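Long-range contact in protein (glyceraldehyde 3-phosphate dehydrogenase) (Sulfolobus solfataricus, PDB 1B7G), which oxidises and phosphorylates D-glyceraldehyde 3-phosphate to 1,3-bisphosphoglycerate in glycolysis, using NADP in marked preference to NAD: residues 1-14 and 25-39. The protein carries 1 engineered substitution. Numbering follows the deposited sequence.
Unlike the reference sequence in segment 1-14: Val2 (reference Ile). With SO4 (sulfate ion), chain E; SO4 (sulfate ion), chain G.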
ATOM      1  N   MET A   1      29.137  -4.949  14.832  1.00 64.33           N
ATOM      2  CA  MET A   1      28.247  -5.362  15.974  1.00 58.68           C
ATOM      3  C   MET A   1      27.852  -6.813  15.770  1.00 56.60           C
ATOM      4  O   MET A   1      28.744  -7.675  15.844  1.00 63.01           O
ATOM      5  CB  MET A   1      27.079  -4.417  16.091  1.00 64.95           C
ATOM      6  CG  MET A   1      26.640  -3.651  14.859  1.00 54.31           C
ATOM      7  SD  MET A   1      25.786  -2.128  15.335  1.00 67.79           S
ATOM      8  CE  MET A   1      25.643  -1.313  13.733  1.00 62.46           C
ATOM      9  N   VAL A   2      26.556  -7.087  15.538  1.00 45.13           N
ATOM     10  CA  VAL A   2      26.250  -8.428  15.034  1.00 37.22           C
ATOM     11  C   VAL A   2      26.071  -8.168  13.534  1.00 34.55           C
ATOM     12  O   VAL A   2      25.326  -7.258  13.160  1.00 35.31           O
ATOM     13  CB  VAL A   2      25.149  -9.208  15.702  1.00 44.65           C
ATOM     14  CG1 VAL A   2      23.778  -9.079  15.066  1.00 46.43           C
ATOM     15  CG2 VAL A   2      25.526 -10.694  15.756  1.00 52.12           C
ATOM     16  N   ASN A   3      26.888  -8.794  12.716  1.00 32.36           N
ATOM     17  CA  ASN A   3      26.817  -8.648  11.274  1.00 32.19           C
ATOM     18  C   ASN A   3      25.790  -9.648  10.727  1.00 30.84           C
ATOM     19  O   ASN A   3      25.992 -10.834  10.930  1.00 32.87           O
ATOM     20  CB  ASN A   3      28.194  -8.985  10.654  1.00 35.47           C
ATOM     21  CG  ASN A   3      29.212  -7.868  10.944  1.00 45.03           C
ATOM     22  OD1 ASN A   3      28.777  -6.736  11.131  1.00 34.27           O
ATOM     23  ND2 ASN A   3      30.502  -8.202  10.961  1.00 39.56           N
ATOM     24  N   VAL A   4      24.743  -9.162  10.053  1.00 29.63           N
ATOM     25  CA  VAL A   4      23.685 -10.055   9.574  1.00 28.03           C
ATOM     26  C   VAL A   4      23.545 -10.039   8.059  1.00 30.94           C
ATOM     27  O   VAL A   4      23.413  -9.007   7.408  1.00 31.59           O
ATOM     28  CB  VAL A   4      22.291  -9.690  10.143  1.00 31.29           C
ATOM     29  CG1 VAL A   4      21.279 -10.800   9.828  1.00 27.35           C
ATOM     30  CG2 VAL A   4      22.317  -9.393  11.614  1.00 26.03           C
ATOM     31  N   ALA A   5      23.485 -11.261   7.510  1.00 31.16           N
ATOM     32  CA  ALA A   5      23.191 -11.470   6.100  1.00 34.28           C
ATOM     33  C   ALA A   5      21.702 -11.856   5.907  1.00 34.77           C
ATOM     34  O   ALA A   5      21.169 -12.533   6.764  1.00 31.65           O
ATOM     35  CB  ALA A   5      24.054 -12.650   5.651  1.00 27.17           C
ATOM     36  N   VAL A   6      21.070 -11.500   4.811  1.00 36.06           N
ATOM     37  CA  VAL A   6      19.736 -11.930   4.424  1.00 34.34           C
ATOM     38  C   VAL A   6      19.791 -12.681   3.092  1.00 30.63           C
ATOM     39  O   VAL A   6      20.057 -12.132   2.037  1.00 32.55           O
ATOM     40  CB  VAL A   6      18.692 -10.808   4.275  1.00 25.27           C
ATOM     41  CG1 VAL A   6      17.327 -11.378   3.936  1.00 26.45           C
ATOM     42  CG2 VAL A   6      18.613  -9.976   5.547  1.00 25.89           C
ATOM     43  N   ASN A   7      19.488 -13.972   3.167  1.00 28.50           N
ATOM     44  CA  ASN A   7      19.550 -14.833   1.981  1.00 33.19           C
ATOM     45  C   ASN A   7      18.151 -14.979   1.403  1.00 34.70           C
ATOM     46  O   ASN A   7      17.255 -15.542   2.020  1.00 33.21           O
ATOM     47  CB  ASN A   7      20.214 -16.156   2.378  1.00 28.25           C
ATOM     48  CG  ASN A   7      20.442 -17.059   1.167  1.00 34.77           C
ATOM     49  OD1 ASN A   7      20.200 -16.630   0.047  1.00 33.00           O
ATOM     50  ND2 ASN A   7      20.875 -18.297   1.390  1.00 33.28           N
ATOM     51  N   GLY A   8      17.908 -14.312   0.280  1.00 37.66           N
ATOM     52  CA  GLY A   8      16.637 -14.241  -0.399  1.00 39.43           C
ATOM     53  C   GLY A   8      15.914 -12.920  -0.205  1.00 38.91           C
ATOM     54  O   GLY A   8      15.064 -12.795   0.685  1.00 47.65           O
ATOM     55  N   TYR A   9      16.132 -11.923  -1.045  1.00 40.48           N
ATOM     56  CA  TYR A   9      15.510 -10.609  -0.955  1.00 36.84           C
ATOM     57  C   TYR A   9      14.128 -10.605  -1.579  1.00 37.75           C
ATOM     58  O   TYR A   9      13.938  -9.995  -2.643  1.00 34.68           O
ATOM     59  CB  TYR A   9      16.435  -9.591  -1.688  1.00 36.22           C
ATOM     60  CG  TYR A   9      16.177  -8.144  -1.360  1.00 29.47           C
ATOM     61  CD1 TYR A   9      16.562  -7.641  -0.107  1.00 26.62           C
ATOM     62  CD2 TYR A   9      15.548  -7.285  -2.237  1.00 24.74           C
ATOM     63  CE1 TYR A   9      16.345  -6.312   0.213  1.00 28.44           C
ATOM     64  CE2 TYR A   9      15.335  -5.950  -1.909  1.00 27.69           C
ATOM     65  CZ  TYR A   9      15.736  -5.480  -0.686  1.00 30.42           C
ATOM     66  OH  TYR A   9      15.481  -4.165  -0.339  1.00 33.11           O
ATOM     67  N   GLY A  10      13.131 -11.251  -0.943  1.00 33.45           N
ATOM     68  CA  GLY A  10      11.774 -11.302  -1.562  1.00 29.83           C
ATOM     69  C   GLY A  10      10.835 -10.560  -0.613  1.00 34.44           C
ATOM     70  O   GLY A  10      11.303  -9.662   0.113  1.00 23.53           O
ATOM     71  N   THR A  11       9.565 -10.972  -0.500  1.00 24.10           N
ATOM     72  CA  THR A  11       8.634 -10.256   0.390  1.00 25.32           C
ATOM     73  C   THR A  11       9.155 -10.150   1.812  1.00 21.29           C
ATOM     74  O   THR A  11       9.096  -9.095   2.405  1.00 27.19           O
ATOM     75  CB  THR A  11       7.314 -11.088   0.485  1.00 37.56           C
ATOM     76  OG1 THR A  11       6.792 -11.067  -0.845  1.00 28.75           O
ATOM     77  CG2 THR A  11       6.304 -10.441   1.424  1.00 32.56           C
ATOM     78  N   ILE A  12       9.546 -11.297   2.392  1.00 24.65           N
ATOM     79  CA  ILE A  12      10.036 -11.313   3.775  1.00 27.26           C
ATOM     80  C   ILE A  12      11.467 -10.728   3.880  1.00 24.76           C
ATOM     81  O   ILE A  12      11.729  -9.924   4.751  1.00 26.08           O
ATOM     82  CB  ILE A  12      10.042 -12.724   4.351  1.00 32.05           C
ATOM     83  CG1 ILE A  12       8.711 -13.471   4.153  1.00 25.80           C
ATOM     84  CG2 ILE A  12      10.432 -12.730   5.836  1.00 17.71           C
ATOM     85  CD1 ILE A  12       7.486 -12.690   4.575  1.00 38.77           C
ATOM     86  N   GLY A  13      12.378 -11.207   3.028  1.00 22.61           N
ATOM     87  CA  GLY A  13      13.766 -10.769   3.056  1.00 26.64           C
ATOM     88  C   GLY A  13      13.933  -9.262   2.948  1.00 28.44           C
ATOM     89  O   GLY A  13      14.622  -8.650   3.742  1.00 26.50           O
ATOM     90  N   LYS A  14      13.276  -8.607   1.968  1.00 26.99           N
ATOM     91  CA  LYS A  14      13.391  -7.145   1.881  1.00 30.57           C
ATOM     92  C   LYS A  14      12.997  -6.512   3.206  1.00 31.29           C
ATOM     93  O   LYS A  14      13.596  -5.511   3.642  1.00 28.38           O
ATOM     94  CB  LYS A  14      12.649  -6.600   0.679  1.00 37.27           C
ATOM     95  CG  LYS A  14      11.123  -6.463   0.764  1.00 28.66           C
ATOM     96  CD  LYS A  14      10.605  -6.133  -0.647  1.00 30.62           C
ATOM     97  CE  LYS A  14       9.120  -6.370  -0.791  1.00 25.22           C
ATOM     98  NZ  LYS A  14       8.616  -5.867  -2.106  1.00 23.33           N
ATOM     99  N   ASP A  25      21.929  -2.772  17.430  1.00 30.74           N
ATOM    100  CA  ASP A  25      23.015  -3.719  17.668  1.00 30.80           C
ATOM    101  C   ASP A  25      23.298  -4.633  16.527  1.00 28.09           C
ATOM    102  O   ASP A  25      23.962  -5.688  16.639  1.00 30.25           O
ATOM    103  CB  ASP A  25      22.698  -4.555  18.941  1.00 37.22           C
ATOM    104  CG  ASP A  25      21.368  -5.311  18.800  1.00 34.86           C
ATOM    105  OD1 ASP A  25      20.493  -4.898  18.017  1.00 26.88           O
ATOM    106  OD2 ASP A  25      21.190  -6.313  19.504  1.00 27.24           O
ATOM    107  N   MET A  26      22.747  -4.310  15.344  1.00 30.55           N
ATOM    108  CA  MET A  26      23.003  -5.142  14.188  1.00 29.79           C
ATOM    109  C   MET A  26      23.428  -4.290  12.994  1.00 33.58           C
ATOM    110  O   MET A  26      22.988  -3.149  12.874  1.00 34.31           O
ATOM    111  CB  MET A  26      21.676  -5.867  13.809  1.00 25.51           C
ATOM    112  CG  MET A  26      21.129  -6.747  14.906  1.00 28.78           C
ATOM    113  SD  MET A  26      19.739  -7.795  14.319  1.00 25.16           S
ATOM    114  CE  MET A  26      19.201  -8.481  15.859  1.00 24.64           C
ATOM    115  N   LYS A  27      24.114  -4.897  12.053  1.00 32.11           N
ATOM    116  CA  LYS A  27      24.387  -4.186  10.801  1.00 39.67           C
ATOM    117  C   LYS A  27      24.108  -5.157   9.654  1.00 36.14           C
ATOM    118  O   LYS A  27      24.519  -6.314   9.701  1.00 35.53           O
ATOM    119  CB  LYS A  27      25.773  -3.576  10.733  1.00 44.50           C
ATOM    120  CG  LYS A  27      26.915  -4.327  10.121  1.00 57.74           C
ATOM    121  CD  LYS A  27      28.257  -3.717  10.534  1.00 79.34           C
ATOM    122  CE  LYS A  27      29.401  -4.170   9.646  1.00 85.12           C
ATOM    123  NZ  LYS A  27      30.734  -3.822  10.220  1.00 92.29           N
ATOM    124  N   LEU A  28      23.413  -4.647   8.638  1.00 36.57           N
ATOM    125  CA  LEU A  28      23.134  -5.455   7.462  1.00 36.65           C
ATOM    126  C   LEU A  28      24.390  -5.584   6.600  1.00 37.63           C
ATOM    127  O   LEU A  28      24.812  -4.605   5.991  1.00 41.00           O
ATOM    128  CB  LEU A  28      22.014  -4.839   6.628  1.00 34.15           C
ATOM    129  CG  LEU A  28      21.686  -5.570   5.312  1.00 28.48           C
ATOM    130  CD1 LEU A  28      21.075  -6.943   5.556  1.00 37.04           C
ATOM    131  CD2 LEU A  28      20.711  -4.713   4.498  1.00 29.64           C
ATOM    132  N   VAL A  29      24.888  -6.793   6.438  1.00 37.59           N
ATOM    133  CA  VAL A  29      26.078  -7.036   5.625  1.00 35.73           C
ATOM    134  C   VAL A  29      25.721  -6.979   4.160  1.00 37.92           C
ATOM    135  O   VAL A  29      26.466  -6.483   3.315  1.00 32.81           O
ATOM    136  CB  VAL A  29      26.705  -8.414   5.946  1.00 44.90           C
ATOM    137  CG1 VAL A  29      27.694  -8.843   4.885  1.00 41.81           C
ATOM    138  CG2 VAL A  29      27.385  -8.388   7.314  1.00 45.90           C
ATOM    139  N   GLY A  30      24.551  -7.534   3.811  1.00 31.39           N
ATOM    140  CA  GLY A  30      24.177  -7.560   2.390  1.00 27.54           C
ATOM    141  C   GLY A  30      23.033  -8.582   2.232  1.00 33.16           C
ATOM    142  O   GLY A  30      22.634  -9.200   3.224  1.00 30.99           O
ATOM    143  N   VAL A  31      22.479  -8.671   1.032  1.00 36.01           N
ATOM    144  CA  VAL A  31      21.347  -9.570   0.772  1.00 36.25           C
ATOM    145  C   VAL A  31      21.648 -10.437  -0.442  1.00 40.88           C
ATOM    146  O   VAL A  31      22.380 -10.025  -1.339  1.00 38.13           O
ATOM    147  CB  VAL A  31      20.038  -8.801   0.518  1.00 29.05           C
ATOM    148  CG1 VAL A  31      19.736  -7.818   1.634  1.00 25.57           C
ATOM    149  CG2 VAL A  31      20.021  -8.046  -0.802  1.00 33.30           C
ATOM    150  N   ALA A  32      21.029 -11.620  -0.492  1.00 39.45           N
ATOM    151  CA  ALA A  32      21.279 -12.539  -1.601  1.00 36.07           C
ATOM    152  C   ALA A  32      20.024 -12.720  -2.457  1.00 42.68           C
ATOM    153  O   ALA A  32      18.903 -12.847  -1.933  1.00 35.55           O
ATOM    154  CB  ALA A  32      21.809 -13.847  -1.059  1.00 31.95           C
ATOM    155  N   LYS A  33      20.221 -12.722  -3.773  1.00 38.41           N
ATOM    156  CA  LYS A  33      19.087 -12.763  -4.714  1.00 42.31           C
ATOM    157  C   LYS A  33      19.481 -13.383  -6.044  1.00 41.31           C
ATOM    158  O   LYS A  33      20.657 -13.267  -6.418  1.00 40.23           O
ATOM    159  CB  LYS A  33      18.669 -11.306  -4.938  1.00 35.89           C
ATOM    160  CG  LYS A  33      17.630 -11.105  -6.015  1.00 59.96           C
ATOM    161  CD  LYS A  33      16.216 -11.148  -5.494  1.00 60.16           C
ATOM    162  CE  LYS A  33      15.219 -10.717  -6.574  1.00 61.98           C
ATOM    163  NZ  LYS A  33      13.822 -10.980  -6.138  1.00 74.16           N
ATOM    164  N   THR A  34      18.578 -14.052  -6.754  1.00 42.15           N
ATOM    165  CA  THR A  34      18.948 -14.684  -8.012  1.00 44.23           C
ATOM    166  C   THR A  34      18.633 -13.854  -9.248  1.00 44.24           C
ATOM    167  O   THR A  34      19.445 -13.853 -10.189  1.00 50.06           O
ATOM    168  CB  THR A  34      18.313 -16.079  -8.182  1.00 40.68           C
ATOM    169  OG1 THR A  34      18.783 -16.938  -7.145  1.00 46.48           O
ATOM    170  CG2 THR A  34      18.728 -16.688  -9.513  1.00 44.26           C
ATOM    171  N   SER A  35      17.522 -13.164  -9.310  1.00 44.69           N
ATOM    172  CA  SER A  35      17.108 -12.379 -10.450  1.00 45.29           C
ATOM    173  C   SER A  35      17.199 -10.877 -10.207  1.00 45.62           C
ATOM    174  O   SER A  35      16.777 -10.372  -9.174  1.00 41.34           O
ATOM    175  CB  SER A  35      15.634 -12.675 -10.814  1.00 44.47           C
ATOM    176  OG  SER A  35      15.362 -14.044 -10.614  1.00 57.16           O
ATOM    177  N   PRO A  36      17.641 -10.141 -11.224  1.00 45.65           N
ATOM    178  CA  PRO A  36      17.779  -8.701 -11.148  1.00 41.48           C
ATOM    179  C   PRO A  36      16.503  -7.963 -11.496  1.00 42.27           C
ATOM    180  O   PRO A  36      16.475  -7.125 -12.404  1.00 41.03           O
ATOM    181  CB  PRO A  36      18.868  -8.423 -12.181  1.00 47.64           C
ATOM    182  CG  PRO A  36      18.668  -9.466 -13.223  1.00 47.25           C
ATOM    183  CD  PRO A  36      18.193 -10.699 -12.486  1.00 47.06           C
ATOM    184  N   ASN A  37      15.439  -8.220 -10.746  1.00 36.09           N
ATOM    185  CA  ASN A  37      14.151  -7.557 -10.963  1.00 33.78           C
ATOM    186  C   ASN A  37      14.093  -6.206 -10.282  1.00 31.05           C
ATOM    187  O   ASN A  37      15.137  -5.761  -9.761  1.00 36.14           O
ATOM    188  CB  ASN A  37      13.044  -8.506 -10.503  1.00 30.91           C
ATOM    189  CG  ASN A  37      12.842  -8.498  -9.010  1.00 37.27           C
ATOM    190  OD1 ASN A  37      13.795  -8.336  -8.240  1.00 34.77           O
ATOM    191  ND2 ASN A  37      11.572  -8.603  -8.613  1.00 36.31           N
ATOM    192  N   TYR A  38      12.952  -5.565 -10.193  1.00 32.19           N
ATOM    193  CA  TYR A  38      12.740  -4.270  -9.601  1.00 33.65           C
ATOM    194  C   TYR A  38      13.078  -4.219  -8.121  1.00 39.02           C
ATOM    195  O   TYR A  38      13.513  -3.149  -7.670  1.00 36.27           O
ATOM    196  CB  TYR A  38      11.339  -3.692  -9.859  1.00 35.32           C
ATOM    197  CG  TYR A  38      10.252  -4.553  -9.217  1.00 34.04           C
ATOM    198  CD1 TYR A  38       9.641  -5.588  -9.890  1.00 32.81           C
ATOM    199  CD2 TYR A  38       9.824  -4.219  -7.936  1.00 32.26           C
ATOM    200  CE1 TYR A  38       8.634  -6.334  -9.292  1.00 34.89           C
ATOM    201  CE2 TYR A  38       8.848  -4.984  -7.319  1.00 31.24           C
ATOM    202  CZ  TYR A  38       8.260  -6.032  -7.997  1.00 35.90           C
ATOM    203  OH  TYR A  38       7.296  -6.778  -7.373  1.00 33.50           O
ATOM    204  N   GLU A  39      12.933  -5.333  -7.396  1.00 35.40           N
ATOM    205  CA  GLU A  39      13.322  -5.405  -6.006  1.00 33.89           C
ATOM    206  C   GLU A  39      14.847  -5.295  -5.878  1.00 36.95           C
ATOM    207  O   GLU A  39      15.262  -4.459  -5.079  1.00 37.03           O
ATOM    208  CB  GLU A  39      12.830  -6.652  -5.270  1.00 30.90           C
ATOM    209  CG  GLU A  39      11.377  -6.483  -4.772  1.00 30.75           C
ATOM    210  CD  GLU A  39      10.657  -7.825  -4.693  1.00 44.46           C
ATOM    211  OE1 GLU A  39      10.905  -8.704  -5.547  1.00 38.32           O
ATOM    212  OE2 GLU A  39       9.845  -8.019  -3.764  1.00 36.99           O
TER
HETATM  213  S   SO4 E 605      14.546 -14.626  -7.438  1.00 66.17           S
HETATM  214  O1  SO4 E 605      15.647 -13.636  -7.220  1.00 65.29           O
HETATM  215  O2  SO4 E 605      13.267 -13.892  -7.739  1.00 70.85           O
HETATM  216  O3  SO4 E 605      14.358 -15.448  -6.204  1.00 70.65           O
HETATM  217  O4  SO4 E 605      14.878 -15.529  -8.584  1.00 68.27           O
HETATM  218  S   SO4 G 610       8.575 -13.668  -3.103  1.00 80.19           S
HETATM  219  O1  SO4 G 610       8.859 -12.391  -3.835  1.00 83.14           O
HETATM  220  O2  SO4 G 610       8.467 -13.385  -1.633  1.00 80.95           O
HETATM  221  O3  SO4 G 610       9.695 -14.637  -3.352  1.00 81.86           O
HETATM  222  O4  SO4 G 610       7.288 -14.268  -3.596  1.00 84.53           O
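Asp25 O accepts from Val2 N, the first bond pairing strand 26-32 in parallel with strand 2-7, while the Asp25 carboxylate turns to Arg313. Met26 lies alongside Val2, its CG 3.5 Å from Val2 CG1; with CG anti to its carbonyl carbon (chi1 -60°), the extended chain carries SD on to Val4 CG2. Lys27 bonds through its backbone to Val2 O and, almost straight (175°), to Val4 N; on the other face its methylenes run beside Asn3 OD1. Leu28 CD1 reaches Val6 CG2 at 3.9 Å, and Ile20 packs on both side chains. Val29 N donates to Val4 O from above the carbonyl plane, and CG2 meets Asn3 CB. The register then slips by one residue: Gly30 O takes Val6 N, at backbone angles that call for glycine. Val31 sets both methyls 3.6 Å from Tyr9 CD1, and Lys14 CB sits over one face of that ring. Ala32 O receives Gly8 N at 2.8 Å and, weakly, Tyr9 N. Lys33 NZ weakly bonds one sulfate, which Ser35 N and OG also hold; Thr11 N binds the other. Asn37, N-cap of helix 38-45, accepts weakly from Glu39 N and gives ND2 to Glu39 OE1. Glu39 OE2 meets Lys14 NZ at 3.0 Å through its anti lone pair and also pairs with Lys172, while Lys14 continues to Glu263 of the second subunit. A glutamine at Glu39 would probably leave Lys14 and Lys172 without their shared charge. Parallel strands joined through helix 11-21, with Gly8 and Gly10 in the turn and Gly13 in the helix's first turn, form the Rossmann beta-alpha-beta unit, consistent with NAD(P) binding at Thr11 and Ile12.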